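Local coordinates for protein yesU (Bacillus subtilis, PDB 1OQ1) that is of unknown function but has a galectin-like fold and belongs to a concanavalin-related family, consistent with a possible role in carbohydrate recognition, at residues C78-A83 and G198-R203; N113-S118 and L135-G140; S159-K164 and S175-P180; W67-I72 and A210-F215. One frame throughout, in Å; residues are numbered along the deposited sequence.

The protein is a sandwich of two antiparallel sheets, and interactions 1 and 2 lie in one of them, 3 and 4 in the other. Interaction 1 is fully buried, about 4 Å from the centre of the molecule (between centres); its strand 76-86 is bonded to strand 112-122 of interaction 2, mostly buried but reaching the surface at R139. Interactions 3 and 4 share their sheet through neighbouring strands 161-168 and 63-73, tied by the R162 to D68 salt bridge. Interactions 1 and 4 touch through a cysteine sulfur, aliphatic groups and aromatic rings: C78 SG on F69 and the Y212 hydroxyl, L80 on W67. Outward, the chemistry turns to waters, carboxylates and a turn asparagine.

Interaction 1: C78-A83 and G198-R203; sequences CMLFFA and GKIGFR. With ACY (acetic acid), chain E.
Strands 78-82 and 199-203 run antiparallel, 4.5 Å apart at closest with their directions 165° apart, and selenomethionine M79 with R203 and F81 with G201 form the hydrogen-bonded pairs. Between them, L80 and F202 make a non-hydrogen-bonded pair whose side chains lie side by side. L80 has its CG anti to the backbone N (chi1 -170°), which carries CD1 over one face of the F202 ring, 3.8 Å from the ring centroid and toward the rim: a CH-pi contact. The same CD1 touches I200 CG2 at 3.9 Å. This is the inward face of a galectin-like beta sandwich; W67 and Y212 of the other sheet reach L80 and F202 across the interior.

On the other face M79, F81 and R203 gather. The R203 chain is extended from CG to NE and runs alongside both neighbours, its CD 3.9 Å from M79 SE and 3.8 Å from F81 CE2 at the ring edge. Its guanidinium grips, edge-on, an acetic acid molecule (acetate if ionised), probably from the crystallisation liquor, with two nearly straight bonds: NE to its O at 3.0 Å and NH2 to OXT at 2.6 Å. NH1 is bonded to the carbonyl of G102. At the end of the regular pairing, where the chain turns a corner at A83, water 1 accepts from A83 N and donates to G198 O.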
loop_
_atom_site.group_PDB
_atom_site.type_symbol
_atom_site.label_atom_id
_atom_site.label_comp_id
_atom_site.label_asym_id
_atom_site.label_seq_id
_atom_site.Cartn_x
_atom_site.Cartn_y
_atom_site.Cartn_z
ATOM N N CYS A 78 -5.658 -6.690 -1.014
ATOM C CA CYS A 78 -4.399 -6.053 -0.667
ATOM C C CYS A 78 -4.565 -4.540 -0.736
ATOM O O CYS A 78 -5.429 -4.033 -1.453
ATOM C CB CYS A 78 -3.289 -6.521 -1.603
ATOM S SG CYS A 78 -2.909 -8.285 -1.404
HETATM N N MSE A 79 -3.735 -3.823 0.012
HETATM C CA MSE A 79 -3.833 -2.371 0.057
HETATM C C MSE A 79 -2.526 -1.746 0.535
HETATM O O MSE A 79 -1.923 -2.212 1.497
HETATM C CB MSE A 79 -4.972 -1.977 1.008
HETATM C CG MSE A 79 -5.243 -0.490 1.121
HETATM SE SE MSE A 79 -6.527 -0.083 2.527
HETATM C CE MSE A 79 -8.053 -1.062 1.846
ATOM N N LEU A 80 -2.086 -0.694 -0.143
ATOM C CA LEU A 80 -0.865 -0.019 0.264
ATOM C C LEU A 80 -1.208 1.316 0.905
ATOM O O LEU A 80 -1.974 2.095 0.343
ATOM C CB LEU A 80 0.053 0.243 -0.934
ATOM C CG LEU A 80 1.446 0.715 -0.501
ATOM C CD1 LEU A 80 2.314 -0.502 -0.226
ATOM C CD2 LEU A 80 2.084 1.573 -1.573
ATOM N N PHE A 81 -0.659 1.557 2.089
ATOM C CA PHE A 81 -0.851 2.820 2.791
ATOM C C PHE A 81 0.424 3.627 2.529
ATOM O O PHE A 81 1.519 3.062 2.506
ATOM C CB PHE A 81 -0.980 2.592 4.304
ATOM C CG PHE A 81 -2.372 2.242 4.762
ATOM C CD1 PHE A 81 -3.264 3.243 5.140
ATOM C CD2 PHE A 81 -2.791 0.915 4.816
ATOM C CE1 PHE A 81 -4.557 2.924 5.570
ATOM C CE2 PHE A 81 -4.079 0.588 5.244
ATOM C CZ PHE A 81 -4.962 1.596 5.622
ATOM N N PHE A 82 0.286 4.930 2.302
ATOM C CA PHE A 82 1.456 5.792 2.109
ATOM C C PHE A 82 1.178 7.218 2.602
ATOM O O PHE A 82 0.024 7.598 2.775
ATOM C CB PHE A 82 1.947 5.764 0.643
ATOM C CG PHE A 82 0.896 6.079 -0.390
ATOM C CD1 PHE A 82 0.968 7.257 -1.131
ATOM C CD2 PHE A 82 -0.110 5.163 -0.691
ATOM C CE1 PHE A 82 0.063 7.518 -2.162
ATOM C CE2 PHE A 82 -1.025 5.412 -1.723
ATOM C CZ PHE A 82 -0.935 6.591 -2.459
ATOM N N ALA A 83 2.231 7.997 2.844
ATOM C CA ALA A 83 2.081 9.363 3.363
ATOM C C ALA A 83 1.272 9.309 4.664
ATOM O O ALA A 83 0.444 10.182 4.943
ATOM C CB ALA A 83 1.370 10.260 2.335
ATOM N N GLY A 198 5.521 10.579 5.133
ATOM C CA GLY A 198 4.906 9.598 6.013
ATOM C C GLY A 198 5.375 8.168 5.828
ATOM O O GLY A 198 6.262 7.885 5.023
ATOM N N LYS A 199 4.767 7.253 6.574
ATOM C CA LYS A 199 5.134 5.847 6.496
ATOM C C LYS A 199 4.377 5.139 5.377
ATOM O O LYS A 199 3.336 5.611 4.914
ATOM C CB LYS A 199 4.808 5.128 7.806
ATOM C CG LYS A 199 5.231 5.842 9.078
ATOM C CD LYS A 199 6.732 5.894 9.255
ATOM C CE LYS A 199 7.078 6.425 10.650
ATOM N NZ LYS A 199 8.545 6.607 10.839
ATOM N N ILE A 200 4.915 3.996 4.964
ATOM C CA ILE A 200 4.298 3.157 3.944
ATOM C C ILE A 200 3.997 1.817 4.617
ATOM O O ILE A 200 4.836 1.279 5.344
ATOM C CB ILE A 200 5.240 2.922 2.751
ATOM C CG1 ILE A 200 5.437 4.238 1.993
ATOM C CG2 ILE A 200 4.661 1.837 1.839
ATOM C CD1 ILE A 200 6.434 4.160 0.871
ATOM N N GLY A 201 2.800 1.290 4.384
ATOM C CA GLY A 201 2.419 0.029 4.996
ATOM C C GLY A 201 1.696 -0.910 4.051
ATOM O O GLY A 201 1.081 -0.481 3.072
ATOM N N PHE A 202 1.761 -2.200 4.367
ATOM C CA PHE A 202 1.137 -3.240 3.564
ATOM C C PHE A 202 -0.024 -3.882 4.304
ATOM O O PHE A 202 0.174 -4.533 5.331
ATOM C CB PHE A 202 2.174 -4.312 3.223
ATOM C CG PHE A 202 3.254 -3.832 2.301
ATOM C CD1 PHE A 202 3.189 -4.099 0.934
ATOM C CD2 PHE A 202 4.309 -3.066 2.787
ATOM C CE1 PHE A 202 4.160 -3.610 0.066
ATOM C CE2 PHE A 202 5.288 -2.572 1.924
ATOM C CZ PHE A 202 5.211 -2.844 0.562
ATOM N N ARG A 203 -1.235 -3.701 3.785
ATOM C CA ARG A 203 -2.410 -4.293 4.412
ATOM C C ARG A 203 -2.970 -5.458 3.617
ATOM O O ARG A 203 -2.870 -5.502 2.393
ATOM C CB ARG A 203 -3.520 -3.249 4.588
ATOM C CG ARG A 203 -4.867 -3.842 5.036
ATOM C CD ARG A 203 -5.898 -2.744 5.267
ATOM N NE ARG A 203 -7.170 -3.229 5.808
ATOM C CZ ARG A 203 -7.308 -3.782 7.011
ATOM N NH1 ARG A 203 -6.255 -3.935 7.799
ATOM N NH2 ARG A 203 -8.507 -4.149 7.445
HETATM C C ACY E . -10.691 -3.536 4.943
HETATM O O ACY E . -9.665 -3.176 4.210
HETATM O OXT ACY E . -10.671 -4.102 6.091
HETATM C CH3 ACY E . -12.037 -3.227 4.310
HETATM O O HOH W 1 5.024 7.876 2.354
#

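Interaction 2: N113-S118 and L135-G140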
loop_
_atom_site.group_PDB
_atom_site.type_symbol
_atom_site.label_atom_id
_atom_site.label_comp_id
_atom_site.label_asym_id
_atom_site.label_seq_id
_atom_site.Cartn_x
_atom_site.Cartn_y
_atom_site.Cartn_z
ATOM N N ASN A 113 -3.695 10.310 9.267
ATOM C CA ASN A 113 -4.057 10.675 7.907
ATOM C C ASN A 113 -3.210 9.769 7.038
ATOM O O ASN A 113 -2.124 9.361 7.446
ATOM C CB ASN A 113 -3.691 12.123 7.581
ATOM C CG ASN A 113 -4.642 13.121 8.196
ATOM O OD1 ASN A 113 -5.847 12.882 8.272
ATOM N ND2 ASN A 113 -4.108 14.261 8.620
ATOM N N ALA A 114 -3.698 9.459 5.842
ATOM C CA ALA A 114 -2.950 8.610 4.933
ATOM C C ALA A 114 -3.714 8.374 3.649
ATOM O O ALA A 114 -4.937 8.490 3.612
ATOM C CB ALA A 114 -2.652 7.263 5.594
ATOM N N LEU A 115 -2.972 8.061 2.598
ATOM C CA LEU A 115 -3.561 7.719 1.319
ATOM C C LEU A 115 -3.474 6.195 1.309
ATOM O O LEU A 115 -2.505 5.626 1.816
ATOM C CB LEU A 115 -2.737 8.312 0.171
ATOM C CG LEU A 115 -2.906 9.823 -0.019
ATOM C CD1 LEU A 115 -1.811 10.381 -0.916
ATOM C CD2 LEU A 115 -4.281 10.089 -0.609
ATOM N N HIS A 116 -4.498 5.524 0.792
ATOM C CA HIS A 116 -4.461 4.067 0.727
ATOM C C HIS A 116 -5.048 3.582 -0.586
ATOM O O HIS A 116 -6.152 3.967 -0.977
ATOM C CB HIS A 116 -5.156 3.393 1.932
ATOM C CG HIS A 116 -6.334 4.137 2.487
ATOM N ND1 HIS A 116 -7.526 3.510 2.786
ATOM C CD2 HIS A 116 -6.474 5.421 2.892
ATOM C CE1 HIS A 116 -8.346 4.376 3.356
ATOM N NE2 HIS A 116 -7.732 5.543 3.432
ATOM N N LEU A 117 -4.277 2.746 -1.268
ATOM C CA LEU A 117 -4.663 2.226 -2.568
ATOM C C LEU A 117 -4.850 0.718 -2.513
ATOM O O LEU A 117 -3.902 -0.027 -2.269
ATOM C CB LEU A 117 -3.587 2.595 -3.592
ATOM C CG LEU A 117 -3.973 2.691 -5.072
ATOM C CD1 LEU A 117 -2.807 3.279 -5.848
ATOM C CD2 LEU A 117 -4.353 1.330 -5.613
ATOM N N SER A 118 -6.080 0.277 -2.741
ATOM C CA SER A 118 -6.383 -1.145 -2.715
ATOM C C SER A 118 -6.280 -1.747 -4.106
ATOM O O SER A 118 -6.654 -1.121 -5.102
ATOM C CB SER A 118 -7.788 -1.370 -2.154
ATOM O OG SER A 118 -8.731 -0.579 -2.855
ATOM N N LEU A 135 -8.389 4.217 -4.840
ATOM C CA LEU A 135 -7.520 5.106 -4.061
ATOM C C LEU A 135 -8.385 5.948 -3.129
ATOM O O LEU A 135 -9.309 6.624 -3.577
ATOM C CB LEU A 135 -6.729 6.055 -4.967
ATOM C CG LEU A 135 -5.906 7.105 -4.199
ATOM C CD1 LEU A 135 -4.720 6.430 -3.509
ATOM C CD2 LEU A 135 -5.409 8.190 -5.155
ATOM N N ARG A 136 -8.093 5.900 -1.833
ATOM C CA ARG A 136 -8.847 6.691 -0.864
ATOM C C ARG A 136 -7.912 7.566 -0.047
ATOM O O ARG A 136 -6.715 7.286 0.050
ATOM C CB ARG A 136 -9.650 5.784 0.075
ATOM C CG ARG A 136 -10.876 5.148 -0.579
ATOM C CD ARG A 136 -11.743 4.428 0.445
ATOM N NE ARG A 136 -12.827 3.668 -0.180
ATOM C CZ ARG A 136 -14.014 4.165 -0.520
ATOM N NH1 ARG A 136 -14.307 5.440 -0.296
ATOM N NH2 ARG A 136 -14.913 3.380 -1.100
ATOM N N LYS A 137 -8.468 8.629 0.525
ATOM C CA LYS A 137 -7.704 9.555 1.355
ATOM C C LYS A 137 -8.388 9.677 2.712
ATOM O O LYS A 137 -9.591 9.953 2.791
ATOM C CB LYS A 137 -7.627 10.934 0.699
ATOM C CG LYS A 137 -6.777 11.934 1.478
ATOM C CD LYS A 137 -6.897 13.341 0.909
ATOM C CE LYS A 137 -5.942 14.307 1.607
ATOM N NZ LYS A 137 -6.121 15.703 1.112
ATOM N N SER A 138 -7.622 9.461 3.777
ATOM C CA SER A 138 -8.145 9.556 5.140
ATOM C C SER A 138 -7.263 10.533 5.923
ATOM O O SER A 138 -6.186 10.884 5.448
ATOM C CB SER A 138 -8.132 8.174 5.801
ATOM O OG SER A 138 -9.061 7.308 5.178
ATOM N N ARG A 139 -7.693 10.987 7.104
ATOM C CA ARG A 139 -8.961 10.623 7.741
ATOM C C ARG A 139 -10.167 11.007 6.892
ATOM O O ARG A 139 -10.204 12.091 6.319
ATOM C CB ARG A 139 -9.059 11.317 9.110
ATOM C CG ARG A 139 -10.209 10.837 9.992
ATOM C CD ARG A 139 -10.177 11.506 11.370
ATOM N NE ARG A 139 -10.971 10.774 12.360
ATOM C CZ ARG A 139 -12.300 10.767 12.414
ATOM N NH1 ARG A 139 -12.922 10.063 13.355
ATOM N NH2 ARG A 139 -13.011 11.474 11.541
ATOM N N GLY A 140 -11.148 10.113 6.805
ATOM C CA GLY A 140 -12.331 10.429 6.026
ATOM C C GLY A 140 -12.826 9.367 5.065
ATOM O O GLY A 140 -13.956 9.463 4.600
#
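H116 and R136 cross at a slant, with R136 CB over one face of the imidazole, 3.9 Å from the ring centroid, in a CH-pi contact. At the ring's edge, near its plane, NE2 meets S138 OG at 2.8 Å in a hydrogen bond that either partner could donate. ND1 is bonded to the Y104 hydroxyl, so both nitrogens are engaged and the ring's rotation is fixed. S138 OG also bonds F141 N. From R136 CB outward the chain runs away from the histidine, and its guanidinium makes a cation-pi contact with F141.

On the other face the contacts across the strands are made by carbon atoms. L115 CD2 rests against the K137 stem, 3.7 Å from CB, while the extended lysine carries NZ on to a salt bridge with D186. L117 and L135 cross at about a right angle, with L135 CD1 4.0 Å from L117 CB.

At the end of the pairing N113 has its CG anti to the carbonyl carbon (chi1 -76°), which brings OD1 to R139 N. That 2.9 Å bond is nearly straight and lies in the amide plane on a lone pair of OD1, the donor being the nitrogen of the cis S138-R139 peptide itself. Four backbone bonds join A114 with S138 and H116 with R136, making strands 112-122 and 132-138 neighbours in one antiparallel sheet of the galectin-like sandwich.

Interaction 3: S159-K164 and S175-P180; sequences SPYRMK and SINGLP
The Y161 ring and the N177 amide have planes only 20° apart, yet they do not stack: the side chains pass at a slant, and the amide ND2 comes obliquely to ring atom CD1 at 3.6 Å. I176 CG2 also approaches the ring obliquely. The other end of the amide does the bonding. N177 OD1 takes the N-H of R162 at 2.8 Å, with the donor nearly in line with the amide C=O, while N177 N donates to R162 O at 2.8 Å. One residue thus bonds the facing backbone with both its main chain and its side chain, and these two bonds hold the amide beside the tyrosine.

N177 and G178 are the central residues of a type I' turn from I176 to L179, which leads strand 171-176 into strand 179-185; strand 161-168 lies against the first of these as the other arm of an antiparallel hairpin. Further along, K164 and S175 form a hydrogen-bonded pair, their backbones joined by two bonds. S175 has its OG between the backbone N and the carbonyl carbon (chi1 66°), where it lies 3.6 Å from K164 CB and reaches two waters. Water 2 also donates to R162 O and accepts from G178 N, bridging the turn to the opposite strand. Water 3 donates to K164 O. The R162 side chain leads away, its NE in a salt bridge with D68.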
loop_
_atom_site.group_PDB
_atom_site.type_symbol
_atom_site.label_atom_id
_atom_site.label_comp_id
_atom_site.label_asym_id
_atom_site.label_seq_id
_atom_site.Cartn_x
_atom_site.Cartn_y
_atom_site.Cartn_z
ATOM N N SER A 159 3.155 -14.522 -12.103
ATOM C CA SER A 159 3.853 -13.711 -11.111
ATOM C C SER A 159 5.374 -13.736 -11.209
ATOM O O SER A 159 5.960 -14.686 -11.725
ATOM C CB SER A 159 3.430 -14.161 -9.706
ATOM O OG SER A 159 2.026 -14.024 -9.532
ATOM N N PRO A 160 6.033 -12.692 -10.687
ATOM C CA PRO A 160 5.398 -11.541 -10.033
ATOM C C PRO A 160 5.005 -10.403 -10.974
ATOM O O PRO A 160 5.394 -10.371 -12.143
ATOM C CB PRO A 160 6.456 -11.100 -9.032
ATOM C CG PRO A 160 7.718 -11.323 -9.808
ATOM C CD PRO A 160 7.491 -12.680 -10.457
ATOM N N TYR A 161 4.233 -9.462 -10.439
ATOM C CA TYR A 161 3.793 -8.288 -11.186
ATOM C C TYR A 161 4.565 -7.072 -10.662
ATOM O O TYR A 161 4.824 -6.967 -9.465
ATOM C CB TYR A 161 2.281 -8.108 -11.010
ATOM C CG TYR A 161 1.483 -9.209 -11.673
ATOM C CD1 TYR A 161 1.061 -9.090 -12.997
ATOM C CD2 TYR A 161 1.226 -10.408 -11.004
ATOM C CE1 TYR A 161 0.407 -10.140 -13.647
ATOM C CE2 TYR A 161 0.571 -11.471 -11.648
ATOM C CZ TYR A 161 0.173 -11.328 -12.968
ATOM O OH TYR A 161 -0.412 -12.383 -13.636
ATOM N N ARG A 162 4.947 -6.171 -11.568
ATOM C CA ARG A 162 5.713 -4.972 -11.212
ATOM C C ARG A 162 4.796 -3.799 -10.874
ATOM O O ARG A 162 4.151 -3.228 -11.751
ATOM C CB ARG A 162 6.650 -4.597 -12.367
ATOM C CG ARG A 162 7.919 -5.454 -12.455
ATOM C CD ARG A 162 8.907 -5.048 -11.366
ATOM N NE ARG A 162 10.105 -5.886 -11.302
ATOM C CZ ARG A 162 11.113 -5.853 -12.172
ATOM N NH1 ARG A 162 11.090 -5.021 -13.205
ATOM N NH2 ARG A 162 12.160 -6.650 -11.992
HETATM N N MSE A 163 4.736 -3.464 -9.590
HETATM C CA MSE A 163 3.880 -2.383 -9.099
HETATM C C MSE A 163 4.681 -1.091 -8.969
HETATM O O MSE A 163 5.803 -1.110 -8.475
HETATM C CB MSE A 163 3.318 -2.775 -7.735
HETATM C CG MSE A 163 3.037 -4.261 -7.609
HETATM SE SE MSE A 163 1.566 -4.879 -8.702
HETATM C CE MSE A 163 2.348 -5.023 -10.437
ATOM N N LYS A 164 4.102 0.026 -9.402
ATOM C CA LYS A 164 4.790 1.316 -9.321
ATOM C C LYS A 164 3.813 2.422 -8.955
ATOM O O LYS A 164 2.780 2.593 -9.599
ATOM C CB LYS A 164 5.475 1.653 -10.653
ATOM C CG LYS A 164 6.250 2.974 -10.614
ATOM C CD LYS A 164 6.980 3.276 -11.922
ATOM C CE LYS A 164 8.153 2.334 -12.146
ATOM N NZ LYS A 164 8.916 2.675 -13.388
ATOM N N SER A 175 0.582 2.216 -11.585
ATOM C CA SER A 175 0.674 1.358 -12.759
ATOM C C SER A 175 1.064 -0.057 -12.356
ATOM O O SER A 175 1.643 -0.269 -11.291
ATOM C CB SER A 175 1.702 1.911 -13.754
ATOM O OG SER A 175 3.016 1.868 -13.224
ATOM N N ILE A 176 0.715 -1.016 -13.208
ATOM C CA ILE A 176 1.034 -2.426 -12.996
ATOM C C ILE A 176 1.637 -2.930 -14.303
ATOM O O ILE A 176 1.008 -2.842 -15.360
ATOM C CB ILE A 176 -0.233 -3.251 -12.662
ATOM C CG1 ILE A 176 -0.813 -2.786 -11.322
ATOM C CG2 ILE A 176 0.111 -4.738 -12.618
ATOM C CD1 ILE A 176 -2.155 -3.420 -10.970
ATOM N N ASN A 177 2.852 -3.462 -14.224
ATOM C CA ASN A 177 3.561 -3.945 -15.402
ATOM C C ASN A 177 3.621 -2.828 -16.447
ATOM O O ASN A 177 3.565 -3.081 -17.647
ATOM C CB ASN A 177 2.881 -5.203 -15.971
ATOM C CG ASN A 177 3.227 -6.460 -15.178
ATOM O OD1 ASN A 177 3.775 -6.375 -14.080
ATOM N ND2 ASN A 177 2.908 -7.626 -15.729
ATOM N N GLY A 178 3.728 -1.590 -15.965
ATOM C CA GLY A 178 3.818 -0.438 -16.850
ATOM C C GLY A 178 2.505 0.118 -17.374
ATOM O O GLY A 178 2.489 1.181 -17.998
ATOM N N LEU A 179 1.407 -0.592 -17.137
ATOM C CA LEU A 179 0.097 -0.139 -17.601
ATOM C C LEU A 179 -0.512 0.824 -16.592
ATOM O O LEU A 179 -0.690 0.475 -15.428
ATOM C CB LEU A 179 -0.845 -1.334 -17.786
ATOM C CG LEU A 179 -2.276 -1.007 -18.238
ATOM C CD1 LEU A 179 -2.257 -0.534 -19.688
ATOM C CD2 LEU A 179 -3.175 -2.238 -18.088
ATOM N N PRO A 180 -0.830 2.059 -17.019
ATOM C CA PRO A 180 -1.423 3.009 -16.072
ATOM C C PRO A 180 -2.762 2.455 -15.590
ATOM O O PRO A 180 -3.567 1.988 -16.395
ATOM C CB PRO A 180 -1.596 4.274 -16.909
ATOM C CG PRO A 180 -0.493 4.162 -17.927
ATOM C CD PRO A 180 -0.568 2.705 -18.317
HETATM O O HOH W 2 4.205 -0.714 -13.202
HETATM O O HOH W 3 3.050 4.790 -11.704
#

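Interaction 4: W67-I72 and A210-F215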
loop_
_atom_site.group_PDB
_atom_site.type_symbol
_atom_site.label_atom_id
_atom_site.label_comp_id
_atom_site.label_asym_id
_atom_site.label_seq_id
_atom_site.Cartn_x
_atom_site.Cartn_y
_atom_site.Cartn_z
ATOM N N TRP A 67 7.537 -2.344 -6.062
ATOM C CA TRP A 67 7.634 -3.638 -5.405
ATOM C C TRP A 67 7.079 -4.730 -6.311
ATOM O O TRP A 67 6.290 -4.454 -7.220
ATOM C CB TRP A 67 6.897 -3.625 -4.049
ATOM C CG TRP A 67 5.381 -3.606 -4.094
ATOM C CD1 TRP A 67 4.539 -4.672 -3.918
ATOM C CD2 TRP A 67 4.539 -2.455 -4.265
ATOM N NE1 TRP A 67 3.224 -4.253 -3.962
ATOM C CE2 TRP A 67 3.199 -2.898 -4.174
ATOM C CE3 TRP A 67 4.787 -1.092 -4.485
ATOM C CZ2 TRP A 67 2.108 -2.023 -4.295
ATOM C CZ3 TRP A 67 3.701 -0.221 -4.606
ATOM C CH2 TRP A 67 2.379 -0.694 -4.510
ATOM N N ASP A 68 7.541 -5.959 -6.088
ATOM C CA ASP A 68 7.079 -7.121 -6.842
ATOM C C ASP A 68 5.964 -7.754 -6.016
ATOM O O ASP A 68 6.113 -7.928 -4.806
ATOM C CB ASP A 68 8.220 -8.118 -7.039
ATOM C CG ASP A 68 9.090 -7.783 -8.239
ATOM O OD1 ASP A 68 9.058 -6.628 -8.708
ATOM O OD2 ASP A 68 9.816 -8.681 -8.713
ATOM N N PHE A 69 4.858 -8.095 -6.674
ATOM C CA PHE A 69 3.685 -8.668 -6.015
ATOM C C PHE A 69 3.208 -9.958 -6.673
ATOM O O PHE A 69 3.088 -10.027 -7.896
ATOM C CB PHE A 69 2.540 -7.647 -6.053
ATOM C CG PHE A 69 1.225 -8.176 -5.547
ATOM C CD1 PHE A 69 1.022 -8.396 -4.187
ATOM C CD2 PHE A 69 0.181 -8.433 -6.431
ATOM C CE1 PHE A 69 -0.204 -8.863 -3.718
ATOM C CE2 PHE A 69 -1.052 -8.899 -5.973
ATOM C CZ PHE A 69 -1.243 -9.114 -4.612
ATOM N N SER A 70 2.916 -10.968 -5.859
ATOM C CA SER A 70 2.430 -12.253 -6.362
ATOM C C SER A 70 1.208 -12.716 -5.567
ATOM O O SER A 70 1.322 -13.034 -4.382
ATOM C CB SER A 70 3.513 -13.326 -6.239
ATOM O OG SER A 70 4.695 -12.954 -6.911
ATOM N N PRO A 71 0.021 -12.736 -6.199
ATOM C CA PRO A 71 -1.186 -13.182 -5.493
ATOM C C PRO A 71 -1.150 -14.709 -5.497
ATOM O O PRO A 71 -1.153 -15.328 -6.560
ATOM C CB PRO A 71 -2.311 -12.609 -6.348
ATOM C CG PRO A 71 -1.741 -12.700 -7.730
ATOM C CD PRO A 71 -0.308 -12.238 -7.547
ATOM N N ILE A 72 -1.119 -15.310 -4.311
ATOM C CA ILE A 72 -1.024 -16.762 -4.199
ATOM C C ILE A 72 -2.336 -17.478 -3.913
ATOM O O ILE A 72 -2.595 -18.542 -4.477
ATOM C CB ILE A 72 -0.010 -17.147 -3.097
ATOM C CG1 ILE A 72 1.342 -16.493 -3.393
ATOM C CG2 ILE A 72 0.136 -18.670 -3.016
ATOM C CD1 ILE A 72 1.913 -16.840 -4.760
ATOM N N ALA A 210 -0.145 -13.818 -0.131
ATOM C CA ALA A 210 0.611 -13.153 -1.190
ATOM C C ALA A 210 2.104 -13.115 -0.895
ATOM O O ALA A 210 2.530 -13.268 0.249
ATOM C CB ALA A 210 0.088 -11.729 -1.381
ATOM N N VAL A 211 2.894 -12.902 -1.941
ATOM C CA VAL A 211 4.343 -12.828 -1.811
ATOM C C VAL A 211 4.819 -11.471 -2.305
ATOM O O VAL A 211 4.365 -10.985 -3.345
ATOM C CB VAL A 211 5.031 -13.940 -2.632
ATOM C CG1 VAL A 211 6.544 -13.797 -2.550
ATOM C CG2 VAL A 211 4.600 -15.306 -2.109
ATOM N N TYR A 212 5.728 -10.862 -1.549
ATOM C CA TYR A 212 6.272 -9.556 -1.897
ATOM C C TYR A 212 7.796 -9.617 -1.979
ATOM O O TYR A 212 8.441 -10.345 -1.223
ATOM C CB TYR A 212 5.872 -8.512 -0.849
ATOM C CG TYR A 212 4.383 -8.415 -0.587
ATOM C CD1 TYR A 212 3.725 -9.377 0.176
ATOM C CD2 TYR A 212 3.632 -7.362 -1.108
ATOM C CE1 TYR A 212 2.351 -9.293 0.417
ATOM C CE2 TYR A 212 2.257 -7.268 -0.874
ATOM C CZ TYR A 212 1.628 -8.237 -0.112
ATOM O OH TYR A 212 0.276 -8.154 0.115
ATOM N N ARG A 213 8.365 -8.833 -2.889
ATOM C CA ARG A 213 9.812 -8.786 -3.076
ATOM C C ARG A 213 10.277 -7.423 -3.580
ATOM O O ARG A 213 9.498 -6.665 -4.149
ATOM C CB ARG A 213 10.237 -9.841 -4.096
ATOM C CG ARG A 213 10.532 -11.209 -3.533
ATOM C CD ARG A 213 12.026 -11.383 -3.381
ATOM N NE ARG A 213 12.437 -12.758 -3.643
ATOM C CZ ARG A 213 13.693 -13.128 -3.865
ATOM N NH1 ARG A 213 14.662 -12.221 -3.859
ATOM N NH2 ARG A 213 13.979 -14.405 -4.094
ATOM N N ASP A 214 11.554 -7.133 -3.360
ATOM C CA ASP A 214 12.199 -5.900 -3.814
ATOM C C ASP A 214 11.398 -4.611 -3.685
ATOM O O ASP A 214 11.032 -3.990 -4.686
ATOM C CB ASP A 214 12.651 -6.062 -5.271
ATOM C CG ASP A 214 13.522 -7.290 -5.480
ATOM O OD1 ASP A 214 14.286 -7.646 -4.558
ATOM O OD2 ASP A 214 13.449 -7.894 -6.571
ATOM N N PHE A 215 11.149 -4.213 -2.444
ATOM C CA PHE A 215 10.416 -2.996 -2.127
ATOM C C PHE A 215 11.419 -1.836 -2.145
ATOM O O PHE A 215 12.385 -1.829 -1.379
ATOM C CB PHE A 215 9.778 -3.162 -0.745
ATOM C CG PHE A 215 9.231 -1.895 -0.150
ATOM C CD1 PHE A 215 8.439 -1.033 -0.900
ATOM C CD2 PHE A 215 9.472 -1.593 1.187
ATOM C CE1 PHE A 215 7.892 0.113 -0.329
ATOM C CE2 PHE A 215 8.930 -0.449 1.773
ATOM C CZ PHE A 215 8.137 0.408 1.009
HETATM O O HOH W 4 12.158 -7.515 -8.939
HETATM O O HOH W 5 6.287 -11.162 -5.602
#
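F69 and Y212 face each other as a non-hydrogen-bonded pair between antiparallel strands 63-73 and 209-222, in one sheet of the galectin-like sandwich. From CB, F69 sets its CG anti to the backbone N (chi1 173°), which swings the ring toward strand 209-222. Ring atom CD1 meets Y212 CE2 at 3.7 Å; the next atom, CE1, touches A210 CB, also at 3.7 Å. CE1 also lies 3.9 Å from Y212 OH and touches C78 of the facing sheet, and the ring meets Y119 edge-to-face. The F69 and Y212 planes are 58° apart, neither a flat stack nor a T. Y212 CD2 is 4.0 Å from W67 CD1, which comes in at the tyrosine's edge. F202 of the other sheet closes over this row; the Y212 hydroxyl is bonded to Q204.

Outward, backbone bonds pair D68 with R213 and S70 with V211, and water 5 joins S70 OG to V211 O. I72 CG1 packs on V211 CG2. D68 OD1 forms a salt bridge with R162 NE. The D68 and D214 carboxylates come close, a repulsion probably offset in part by water 4, which donates to D68 OD2 at 2.6 Å and to D214 OD2 at 2.7 Å.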